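Local coordinates for protein D-xylonate dehydratase (Caulobacter crescentus, PDB 5OYN) that catalyses the dehydration of D-xylonate to 2-dehydro-3-deoxy-D-arabinonate, and of D-gluconate about as efficiently, using a [2Fe-2S] cluster and a magnesium ion, at residues Arg71-Leu76 with Val132-Cys137; Ala234-Pro237 with Glu242-Gln245. One frame throughout, in Å; residues are numbered along the deposited sequence.

In the fold
Both contacts lie within the N-terminal dehydratase family region, on the same side of the chain's centre, with their own centres about 11 Å apart. They follow one another along the chain: contact 1 sets the start of helix 73-87 against strand 130-135 of the four-stranded parallel sheet, and contact 2 then folds the loop 234-237 back on helix 241-259. The two meet directly, L76 of contact 1 packing through CD1 on R243 CG at 3.5 Å and through CD2 on G244 CA. Contact 1 ends at the iron-sulfur cluster through C137, while contact 2 forms a layer farther out, its R243 side chain about 13 Å from the cluster.

Contact 1 of 2, residues Arg71-Leu76 with Val132-Cys137; sequences RIHLDL and VLTTGC. With FES (Fe2/s2 (inorganic) cluster), chain F.
H73 and the end of strand 130-135 meet in two ways, by a ring face and by a ring edge. The face belongs to T134: its CB stands over the middle of the imidazole, 3.5 Å from the ring centroid and only 12° off the normal, a CH-pi contact. The methyl CG2 comes in beside it, 3.6 Å from H73 ND1. H73 has CG anti to its carbonyl carbon (chi1 -70°), which carries the ring from the helix start across to the strand. T134 turns its hydroxyl to other partners, A60 O and T62 OG1, and presents carbon to the ring.

The hydrogen bond is made at the edge. NE2 of H73 donates to T135 O over 3.1 Å, nearly straight at 163°. The acceptor lies close to the imidazole plane, but NE2 stands well above the carbonyl plane of T135. CB of T135 points away from the helix, and its OG1 is hydrogen-bonded to N220 OD1.

Metal coordination follows two residues on. C137 SG binds FE1 of the cluster at 2.3 Å, and C69 SG binds iron of the same cluster. N70 OD1 accepts a hydrogen bond from C137 N, tying the two cysteine-bearing loops together.

The bond to a carbonyl is consistent with a proton on NE2; bond and threonine together would hold the ring's rotation, so the histidine joins the segment following C69 to the strand that leads to C137, both cysteines being cluster ligands.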
ATOM      1  N   ARG A  71      14.328   0.030   2.183  1.00 52.00           N
ATOM      2  CA  ARG A  71      12.919   0.337   2.009  1.00 52.87           C
ATOM      3  C   ARG A  71      12.352  -0.215   0.705  1.00 54.89           C
ATOM      4  O   ARG A  71      11.128  -0.387   0.607  1.00 51.80           O
ATOM      5  CB  ARG A  71      12.728   1.846   2.088  1.00 55.00           C
ATOM      6  CG  ARG A  71      11.293   2.311   2.111  1.00 53.42           C
ATOM      7  CD  ARG A  71      11.280   3.809   2.303  1.00 57.16           C
ATOM      8  NE  ARG A  71       9.941   4.372   2.430  1.00 58.06           N
ATOM      9  CZ  ARG A  71       9.159   4.682   1.398  1.00 53.03           C
ATOM     10  NH1 ARG A  71       9.570   4.467   0.148  1.00 46.00           N
ATOM     11  NH2 ARG A  71       7.962   5.204   1.624  1.00 46.86           N
ATOM     12  N   ILE A  72      13.207  -0.516  -0.284  1.00 47.89           N
ATOM     13  CA  ILE A  72      12.741  -1.162  -1.513  1.00 48.93           C
ATOM     14  C   ILE A  72      12.030  -2.480  -1.213  1.00 52.60           C
ATOM     15  O   ILE A  72      11.195  -2.942  -2.004  1.00 54.04           O
ATOM     16  CB  ILE A  72      13.914  -1.371  -2.505  1.00 49.75           C
ATOM     17  CG1 ILE A  72      13.396  -1.889  -3.848  1.00 49.22           C
ATOM     18  CG2 ILE A  72      14.964  -2.328  -1.946  1.00 42.29           C
ATOM     19  CD1 ILE A  72      13.072  -0.808  -4.828  1.00 43.04           C
ATOM     20  N   HIS A  73      12.320  -3.092  -0.070  1.00 49.53           N
ATOM     21  CA  HIS A  73      11.602  -4.299   0.292  1.00 51.91           C
ATOM     22  C   HIS A  73      10.145  -4.032   0.636  1.00 50.32           C
ATOM     23  O   HIS A  73       9.386  -4.988   0.783  1.00 52.07           O
ATOM     24  CB  HIS A  73      12.303  -4.992   1.456  1.00 48.88           C
ATOM     25  CG  HIS A  73      13.619  -5.601   1.089  1.00 49.68           C
ATOM     26  ND1 HIS A  73      13.719  -6.763   0.356  1.00 47.52           N
ATOM     27  CD2 HIS A  73      14.889  -5.206   1.345  1.00 49.59           C
ATOM     28  CE1 HIS A  73      14.993  -7.067   0.186  1.00 48.92           C
ATOM     29  NE2 HIS A  73      15.726  -6.137   0.775  1.00 51.28           N
ATOM     30  N   LEU A  74       9.724  -2.774   0.766  1.00 53.21           N
ATOM     31  CA  LEU A  74       8.297  -2.525   0.952  1.00 48.63           C
ATOM     32  C   LEU A  74       7.521  -2.793  -0.330  1.00 49.87           C
ATOM     33  O   LEU A  74       6.389  -3.290  -0.276  1.00 49.52           O
ATOM     34  CB  LEU A  74       8.067  -1.097   1.443  1.00 49.16           C
ATOM     35  CG  LEU A  74       8.584  -0.844   2.866  1.00 56.67           C
ATOM     36  CD1 LEU A  74       8.329   0.591   3.315  1.00 52.38           C
ATOM     37  CD2 LEU A  74       7.988  -1.841   3.857  1.00 53.27           C
ATOM     38  N   ASP A  75       8.119  -2.509  -1.492  1.00 54.78           N
ATOM     39  CA  ASP A  75       7.497  -2.878  -2.758  1.00 54.68           C
ATOM     40  C   ASP A  75       7.839  -4.304  -3.183  1.00 59.00           C
ATOM     41  O   ASP A  75       6.984  -4.978  -3.775  1.00 55.98           O
ATOM     42  CB  ASP A  75       7.886  -1.873  -3.856  1.00 66.34           C
ATOM     43  CG  ASP A  75       6.949  -1.938  -5.094  1.00 95.13           C
ATOM     44  OD1 ASP A  75       6.299  -0.901  -5.435  1.00 88.32           O
ATOM     45  OD2 ASP A  75       6.885  -3.018  -5.736  1.00 95.79           O
ATOM     46  N   LEU A  76       9.044  -4.809  -2.861  1.00 55.89           N
ATOM     47  CA  LEU A  76       9.393  -6.161  -3.295  1.00 50.19           C
ATOM     48  C   LEU A  76       8.690  -7.230  -2.487  1.00 49.70           C
ATOM     49  O   LEU A  76       8.548  -8.355  -2.978  1.00 50.13           O
ATOM     50  CB  LEU A  76      10.887  -6.424  -3.197  1.00 47.45           C
ATOM     51  CG  LEU A  76      11.878  -5.604  -3.990  1.00 47.76           C
ATOM     52  CD1 LEU A  76      13.269  -6.045  -3.538  1.00 44.43           C
ATOM     53  CD2 LEU A  76      11.670  -5.827  -5.464  1.00 44.80           C
ATOM     54  N   VAL A 132      12.252 -15.907   4.742  1.00 55.19           N
ATOM     55  CA  VAL A 132      12.905 -15.142   3.696  1.00 50.18           C
ATOM     56  C   VAL A 132      13.482 -13.906   4.364  1.00 53.42           C
ATOM     57  O   VAL A 132      12.735 -13.053   4.860  1.00 56.93           O
ATOM     58  CB  VAL A 132      11.937 -14.769   2.575  1.00 52.71           C
ATOM     59  CG1 VAL A 132      12.640 -13.876   1.566  1.00 51.08           C
ATOM     60  CG2 VAL A 132      11.401 -16.024   1.922  1.00 50.05           C
ATOM     61  N   LEU A 133      14.809 -13.827   4.403  1.00 49.87           N
ATOM     62  CA  LEU A 133      15.517 -12.733   5.054  1.00 51.43           C
ATOM     63  C   LEU A 133      15.734 -11.629   4.023  1.00 50.30           C
ATOM     64  O   LEU A 133      16.446 -11.832   3.032  1.00 53.61           O
ATOM     65  CB  LEU A 133      16.852 -13.216   5.633  1.00 45.15           C
ATOM     66  CG  LEU A 133      16.847 -14.401   6.596  1.00 45.61           C
ATOM     67  CD1 LEU A 133      18.239 -14.897   6.823  1.00 46.34           C
ATOM     68  CD2 LEU A 133      16.202 -14.039   7.922  1.00 41.17           C
ATOM     69  N   THR A 134      15.123 -10.465   4.249  1.00 47.73           N
ATOM     70  CA  THR A 134      15.323  -9.308   3.383  1.00 48.50           C
ATOM     71  C   THR A 134      16.510  -8.522   3.921  1.00 47.69           C
ATOM     72  O   THR A 134      16.626  -8.317   5.131  1.00 52.28           O
ATOM     73  CB  THR A 134      14.070  -8.420   3.309  1.00 47.99           C
ATOM     74  OG1 THR A 134      13.816  -7.827   4.587  1.00 50.83           O
ATOM     75  CG2 THR A 134      12.831  -9.219   2.881  1.00 40.06           C
ATOM     76  N   THR A 135      17.414  -8.122   3.034  1.00 52.15           N
ATOM     77  CA  THR A 135      18.690  -7.558   3.458  1.00 56.07           C
ATOM     78  C   THR A 135      19.099  -6.440   2.515  1.00 55.95           C
ATOM     79  O   THR A 135      18.733  -6.432   1.335  1.00 53.80           O
ATOM     80  CB  THR A 135      19.834  -8.599   3.472  1.00 54.44           C
ATOM     81  OG1 THR A 135      20.119  -8.995   2.127  1.00 56.33           O
ATOM     82  CG2 THR A 135      19.477  -9.840   4.299  1.00 52.55           C
ATOM     83  N   GLY A 136      19.896  -5.518   3.048  1.00 56.04           N
ATOM     84  CA  GLY A 136      20.468  -4.431   2.286  1.00 51.18           C
ATOM     85  C   GLY A 136      21.510  -3.663   3.074  1.00 52.49           C
ATOM     86  O   GLY A 136      22.702  -3.939   2.936  1.00 60.28           O
ATOM     87  N   CYS A 137      21.079  -2.708   3.902  1.00 53.83           N
ATOM     88  CA  CYS A 137      22.008  -1.898   4.680  1.00 60.93           C
ATOM     89  C   CYS A 137      22.986  -2.790   5.428  1.00 63.06           C
ATOM     90  O   CYS A 137      22.644  -3.913   5.815  1.00 59.91           O
ATOM     91  CB  CYS A 137      21.258  -1.017   5.679  1.00 61.94           C
ATOM     92  SG  CYS A 137      22.236   0.393   6.294  1.00 70.43           S
TER
HETATM   93 FE1  FES F 602      22.646   1.603   4.359  1.00 73.53          FE
HETATM   94 FE2  FES F 602      25.452   2.457   3.516  1.00 79.41          FE
HETATM   95  S1  FES F 602      23.787   3.481   4.537  1.00 67.11           S
HETATM   96  S2  FES F 602      24.097   0.833   2.893  1.00 56.24           S

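Contact 2 of 2, residues Ala234-Pro237 with Glu242-Gln245; sequences AAIP and ERGQ
I236 and R243 make the tight part of this contact, where the loop before helix 241-259 lies against the first turn of that helix. R243 NH2 donates to I236 O at 2.8 Å with an N-H...O angle of 150°, the donor tilted modestly from the carbonyl plane. The same nitrogen is hydrogen-bonded to C233 O, so one end of the guanidinium grips two loop carbonyls. The arginine reaches them by a bent path: CG starts anti to the backbone N (chi1 167°), and turns at chi2 and chi3 then fold the chain over towards the loop.

Van der Waals packing backs up the bond. I236 lies across the arginine, its CB 3.5 Å from R243 NH2 and its CD1 over one guanidinium face towards the rim. The other branch, CG2, sits 3.6 Å from R243 N and 3.5 Å from E242 CB, so the isoleucine is wedged against the helix backbone as well as its side chains. With an alanine here in place of R243, the carbonyls of C233 and I236 would probably lose their shared donor, and part of the flank of I236 its cover.

The looser side is at E242 and P237. E242 is partly exposed and meets the loop mainly through CB, against I236 CG2, its chain running on extended beyond CG; H333 of helix 329-335 touches it as well as I236 and P237. P237 contributes mainly O, 3.9 Å from R243 CB.

Taken as a whole, R243 of helix 241-259 captures main-chain carbonyls of the loop leading into its own helix, while its side chain packs on L158 and S159 of strand 155-159, an edge strand, within this chain, of the four-stranded parallel sheet in the N-terminal region of this IlvD/Edd dehydratase.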
ATOM      1  N   ALA A 234      22.774 -10.956  -5.472  1.00 50.63           N
ATOM      2  CA  ALA A 234      23.418  -9.902  -4.694  1.00 49.69           C
ATOM      3  C   ALA A 234      23.442  -8.569  -5.435  1.00 47.76           C
ATOM      4  O   ALA A 234      23.146  -7.520  -4.850  1.00 48.27           O
ATOM      5  CB  ALA A 234      24.841 -10.320  -4.320  1.00 52.28           C
ATOM      6  N   ALA A 235      23.787  -8.585  -6.721  1.00 44.75           N
ATOM      7  CA  ALA A 235      24.242  -7.367  -7.378  1.00 43.29           C
ATOM      8  C   ALA A 235      23.152  -6.582  -8.096  1.00 48.68           C
ATOM      9  O   ALA A 235      23.417  -5.429  -8.463  1.00 48.84           O
ATOM     10  CB  ALA A 235      25.343  -7.680  -8.392  1.00 37.68           C
ATOM     11  N   ILE A 236      21.976  -7.165  -8.334  1.00 42.33           N
ATOM     12  CA  ILE A 236      20.927  -6.445  -9.076  1.00 45.75           C
ATOM     13  C   ILE A 236      20.633  -5.121  -8.381  1.00 45.22           C
ATOM     14  O   ILE A 236      20.381  -5.106  -7.160  1.00 45.59           O
ATOM     15  CB  ILE A 236      19.643  -7.287  -9.188  1.00 49.03           C
ATOM     16  CG1 ILE A 236      19.947  -8.749  -9.525  1.00 47.24           C
ATOM     17  CG2 ILE A 236      18.743  -6.697 -10.260  1.00 48.49           C
ATOM     18  CD1 ILE A 236      18.786  -9.691  -9.266  1.00 42.54           C
ATOM     19  N   PRO A 237      20.688  -3.986  -9.078  1.00 44.87           N
ATOM     20  CA  PRO A 237      20.313  -2.718  -8.436  1.00 47.81           C
ATOM     21  C   PRO A 237      18.833  -2.708  -8.062  1.00 44.99           C
ATOM     22  O   PRO A 237      17.979  -3.197  -8.809  1.00 44.89           O
ATOM     23  CB  PRO A 237      20.643  -1.667  -9.508  1.00 45.76           C
ATOM     24  CG  PRO A 237      21.698  -2.334 -10.363  1.00 39.60           C
ATOM     25  CD  PRO A 237      21.248  -3.769 -10.426  1.00 43.27           C
ATOM     26  N   GLU A 242      14.487  -6.795 -12.774  1.00 47.75           N
ATOM     27  CA  GLU A 242      15.210  -8.014 -12.421  1.00 45.61           C
ATOM     28  C   GLU A 242      15.102  -8.280 -10.925  1.00 45.26           C
ATOM     29  O   GLU A 242      14.918  -9.425 -10.508  1.00 47.15           O
ATOM     30  CB  GLU A 242      16.682  -7.909 -12.801  1.00 50.69           C
ATOM     31  CG  GLU A 242      17.070  -8.497 -14.132  1.00 56.91           C
ATOM     32  CD  GLU A 242      18.555  -8.271 -14.440  1.00 63.74           C
ATOM     33  OE1 GLU A 242      18.876  -7.295 -15.157  1.00 66.62           O
ATOM     34  OE2 GLU A 242      19.405  -9.065 -13.961  1.00 69.13           O
ATOM     35  N   ARG A 243      15.196  -7.225 -10.112  1.00 46.56           N
ATOM     36  CA  ARG A 243      15.127  -7.393  -8.665  1.00 41.51           C
ATOM     37  C   ARG A 243      13.770  -7.924  -8.232  1.00 46.00           C
ATOM     38  O   ARG A 243      13.683  -8.783  -7.349  1.00 46.73           O
ATOM     39  CB  ARG A 243      15.416  -6.069  -7.975  1.00 37.47           C
ATOM     40  CG  ARG A 243      15.058  -6.071  -6.526  1.00 40.30           C
ATOM     41  CD  ARG A 243      15.886  -7.070  -5.736  1.00 44.71           C
ATOM     42  NE  ARG A 243      17.317  -6.792  -5.818  1.00 44.62           N
ATOM     43  CZ  ARG A 243      18.268  -7.702  -5.630  1.00 48.20           C
ATOM     44  NH1 ARG A 243      17.948  -8.953  -5.331  1.00 46.97           N
ATOM     45  NH2 ARG A 243      19.548  -7.357  -5.721  1.00 50.06           N
ATOM     46  N   GLY A 244      12.692  -7.421  -8.832  1.00 47.93           N
ATOM     47  CA  GLY A 244      11.377  -7.907  -8.462  1.00 41.07           C
ATOM     48  C   GLY A 244      11.111  -9.296  -8.994  1.00 46.37           C
ATOM     49  O   GLY A 244      10.412 -10.088  -8.352  1.00 50.76           O
ATOM     50  N   GLN A 245      11.656  -9.613 -10.168  1.00 43.25           N
ATOM     51  CA  GLN A 245      11.633 -10.993 -10.632  1.00 44.10           C
ATOM     52  C   GLN A 245      12.400 -11.900  -9.682  1.00 48.80           C
ATOM     53  O   GLN A 245      11.931 -12.984  -9.314  1.00 51.18           O
ATOM     54  CB  GLN A 245      12.203 -11.067 -12.032  1.00 39.79           C
ATOM     55  CG  GLN A 245      11.230 -10.543 -13.028  1.00 49.32           C
ATOM     56  CD  GLN A 245      11.857 -10.283 -14.349  1.00 49.97           C
ATOM     57  OE1 GLN A 245      13.075 -10.168 -14.450  1.00 52.40           O
ATOM     58  NE2 GLN A 245      11.033 -10.192 -15.389  1.00 51.98           N
TER